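Local coordinates for 3-ketosteroid-delta4-5alpha-dehydrogenase (Rhodococcus jostii, PDB 4AT2), which probably introduces a double bond between C4 and C5 of the A ring of 3-ketosteroids, using FAD, in steroid catabolism, at residues E389-D394 against G400-T405. Numbering follows the deposited sequence. Where two conformers were deposited one is given.
Sequences EELESD and GALQST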
ATOM      1  N   GLU A 389      28.448  14.095 -21.995  1.00 13.15           N
ATOM      2  CA  GLU A 389      29.322  12.930 -21.905  1.00 14.46           C
ATOM      3  C   GLU A 389      30.163  12.969 -20.616  1.00 14.37           C
ATOM      4  O   GLU A 389      30.254  11.973 -19.906  1.00 14.01           O
ATOM      5  CB  GLU A 389      30.228  12.838 -23.136  1.00 16.40           C
ATOM      6  CG  GLU A 389      31.219  11.680 -23.073  1.00 18.99           C
ATOM      7  CD  GLU A 389      32.049  11.521 -24.332  1.00 21.74           C
ATOM      8  OE1 GLU A 389      31.993  12.387 -25.233  1.00 24.32           O
ATOM      9  OE2 GLU A 389      32.773  10.512 -24.411  1.00 24.09           O
ATOM     10  N   GLU A 390      30.761  14.122 -20.312  1.00 14.24           N
ATOM     11  CA  GLU A 390      31.537  14.243 -19.077  1.00 14.51           C
ATOM     12  C   GLU A 390      30.662  14.182 -17.833  1.00 13.33           C
ATOM     13  O   GLU A 390      31.029  13.539 -16.855  1.00 12.95           O
ATOM     14  CB  GLU A 390      32.334  15.542 -19.052  1.00 16.12           C
ATOM     15  CG  GLU A 390      33.502  15.583 -20.008  1.00 18.75           C
ATOM     16  CD  GLU A 390      33.974  17.004 -20.218  1.00 20.36           C
ATOM     17  OE1 GLU A 390      33.319  17.744 -20.976  1.00 21.52           O
ATOM     18  OE2 GLU A 390      34.978  17.391 -19.595  1.00 22.61           O
ATOM     19  N   LEU A 391      29.504  14.845 -17.869  1.00 12.47           N
ATOM     20  CA  LEU A 391      28.608  14.848 -16.716  1.00 11.95           C
ATOM     21  C   LEU A 391      28.192  13.416 -16.387  1.00 11.67           C
ATOM     22  O   LEU A 391      28.144  13.014 -15.219  1.00 11.29           O
ATOM     23  CB  LEU A 391      27.369  15.717 -16.992  1.00 11.80           C
ATOM     24  CG  LEU A 391      26.434  15.948 -15.803  1.00 11.71           C
ATOM     25  CD1 LEU A 391      27.102  16.771 -14.701  1.00 12.24           C
ATOM     26  CD2 LEU A 391      25.174  16.656 -16.280  1.00 11.38           C
ATOM     27  N   GLU A 392      27.898  12.657 -17.441  1.00 11.58           N
ATOM     28  CA  GLU A 392      27.476  11.255 -17.308  1.00 11.83           C
ATOM     29  C   GLU A 392      28.519  10.420 -16.564  1.00 12.46           C
ATOM     30  O   GLU A 392      28.181   9.696 -15.630  1.00 12.46           O
ATOM     31  CB  GLU A 392      27.223  10.680 -18.697  1.00 11.59           C
ATOM     32  CG  GLU A 392      26.843   9.208 -18.768  1.00 11.48           C
ATOM     33  CD  GLU A 392      26.693   8.792 -20.212  1.00 11.27           C
ATOM     34  OE1 GLU A 392      27.724   8.557 -20.875  1.00 11.44           O
ATOM     35  OE2 GLU A 392      25.542   8.744 -20.696  1.00 11.07           O
ATOM     36  N   SER A 393      29.774  10.534 -16.989  0.50 13.12           N
ATOM     37  CA  SER A 393      30.875   9.837 -16.331  0.50 13.82           C
ATOM     38  C   SER A 393      31.034  10.304 -14.882  0.50 14.12           C
ATOM     39  O   SER A 393      31.161   9.484 -13.963  0.50 14.37           O
ATOM     40  CB  SER A 393      32.174  10.032 -17.107  0.50 14.43           C
ATOM     41  OG  SER A 393      33.239   9.367 -16.452  0.50 15.04           O
ATOM     42  N   ASP A 394      30.989  11.624 -14.687  1.00 14.22           N
ATOM     43  CA  ASP A 394      31.095  12.239 -13.352  1.00 14.44           C
ATOM     44  C   ASP A 394      30.078  11.651 -12.377  1.00 14.57           C
ATOM     45  O   ASP A 394      30.377  11.426 -11.207  1.00 14.95           O
ATOM     46  CB  ASP A 394      30.870  13.760 -13.427  1.00 14.46           C
ATOM     47  CG  ASP A 394      31.985  14.509 -14.162  1.00 14.63           C
ATOM     48  OD1 ASP A 394      33.080  13.950 -14.408  1.00 15.22           O
ATOM     49  OD2 ASP A 394      31.762  15.700 -14.485  1.00 14.72           O
ATOM     50  N   GLY A 400      26.541   6.340 -22.301  1.00 12.48           N
ATOM     51  CA  GLY A 400      25.372   6.456 -23.157  1.00 11.96           C
ATOM     52  C   GLY A 400      24.035   6.607 -22.439  1.00 11.35           C
ATOM     53  O   GLY A 400      23.076   7.081 -23.037  1.00 11.08           O
ATOM     54  N   ALA A 401      23.949   6.193 -21.171  1.00 11.18           N
ATOM     55  CA  ALA A 401      22.657   6.209 -20.450  1.00 10.82           C
ATOM     56  C   ALA A 401      22.055   7.606 -20.347  1.00 10.63           C
ATOM     57  O   ALA A 401      20.859   7.805 -20.635  1.00 10.67           O
ATOM     58  CB  ALA A 401      22.789   5.583 -19.062  1.00 11.18           C
ATOM     59  N   LEU A 402      22.878   8.580 -19.972  1.00 10.43           N
ATOM     60  CA  LEU A 402      22.407   9.960 -19.886  1.00 10.16           C
ATOM     61  C   LEU A 402      22.514  10.662 -21.241  1.00 10.05           C
ATOM     62  O   LEU A 402      21.613  11.434 -21.620  1.00  9.91           O
ATOM     63  CB  LEU A 402      23.171  10.750 -18.808  1.00 10.43           C
ATOM     64  CG  LEU A 402      22.769  12.227 -18.642  1.00 10.47           C
ATOM     65  CD1 LEU A 402      21.346  12.384 -18.108  1.00 10.68           C
ATOM     66  CD2 LEU A 402      23.781  12.912 -17.725  1.00 10.67           C
ATOM     67  N   GLN A 403      23.589  10.393 -21.975  1.00  9.98           N
ATOM     68  CA  GLN A 403      23.771  11.028 -23.281  1.00 10.45           C
ATOM     69  C   GLN A 403      22.576  10.777 -24.186  1.00 10.33           C
ATOM     70  O   GLN A 403      22.098  11.685 -24.865  1.00 10.38           O
ATOM     71  CB  GLN A 403      25.036  10.527 -23.970  1.00 10.99           C
ATOM     72  CG  GLN A 403      26.335  10.932 -23.283  1.00 11.70           C
ATOM     73  CD  GLN A 403      27.531  10.477 -24.087  1.00 12.40           C
ATOM     74  OE1 GLN A 403      27.797  10.997 -25.180  1.00 13.37           O
ATOM     75  NE2 GLN A 403      28.251   9.500 -23.563  1.00 13.13           N
ATOM     76  N   SER A 404      22.107   9.534 -24.211  1.00 10.36           N
ATOM     77  CA  SER A 404      20.987   9.188 -25.082  1.00 10.47           C
ATOM     78  C   SER A 404      19.695   9.854 -24.625  1.00 10.18           C
ATOM     79  O   SER A 404      18.942  10.346 -25.459  1.00 10.21           O
ATOM     80  CB  SER A 404      20.810   7.672 -25.200  1.00 10.84           C
ATOM     81  OG  SER A 404      20.515   7.085 -23.945  1.00 11.60           O
ATOM     82  N   THR A 405      19.448   9.878 -23.318  1.00  9.69           N
ATOM     83  CA  THR A 405      18.278  10.579 -22.773  1.00  9.56           C
ATOM     84  C   THR A 405      18.249  12.030 -23.241  1.00  9.56           C
ATOM     85  O   THR A 405      17.217  12.527 -23.689  1.00  9.34           O
ATOM     86  CB  THR A 405      18.291  10.505 -21.235  1.00  9.60           C
ATOM     87  OG1 THR A 405      17.981   9.161 -20.865  1.00 10.19           O
ATOM     88  CG2 THR A 405      17.275  11.472 -20.585  1.00  9.52           C
TER
HETATM   89  O   HOH W   1      30.563   8.070 -24.525  1.00 28.67           O
HETATM   90  O   HOH W   2      29.670  10.874 -27.220  1.00 33.67           O
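The carboxylate of Glu392 reaches from helix 388-394 to the start of helix 401-413 and illustrates how a buried acid can be held by three backbone N-H groups at and just before a helix start, joined here by the side-chain amide of Gln403. The side chain gets there extended, CG anti to the backbone N, with the carboxylate turned at its end. Four hydrogen bonds hold it, two to each oxygen. Glu392 OE1 accepts from Gly400 N at 2.9 Å and, on its syn side, from Gln403 NE2 at 2.9 Å, the two donors coming from opposite faces of the carboxylate plane. Glu392 OE2 takes Leu402 N on its anti lone pair at 2.8 Å, a bent bond (132°). Gln403 N comes straighter to Glu392 OE2, from above the plane, at 2.9 Å.

Water extends the polar network: one molecule accepts from Gln403 NE2 and another donates to Gln403 OE1, each also giving a weak bond to Glu389. The Gln403 amide lies beside the aliphatic part of Glu389, its plane only 14° from that of the Glu389 carboxylate.

Apolar packing supplies the inner side, where Leu391 CD2 meets Leu402 CD2 at 4.2 Å and both leucines rest on Ile358 of the antiparallel sheet. The backbone amides, and probably the positive end of the helix dipole, would favour the ionised form of Glu392 despite burial, and its bonds tie helix 388-394 to the start of helix 401-413 across a short loop.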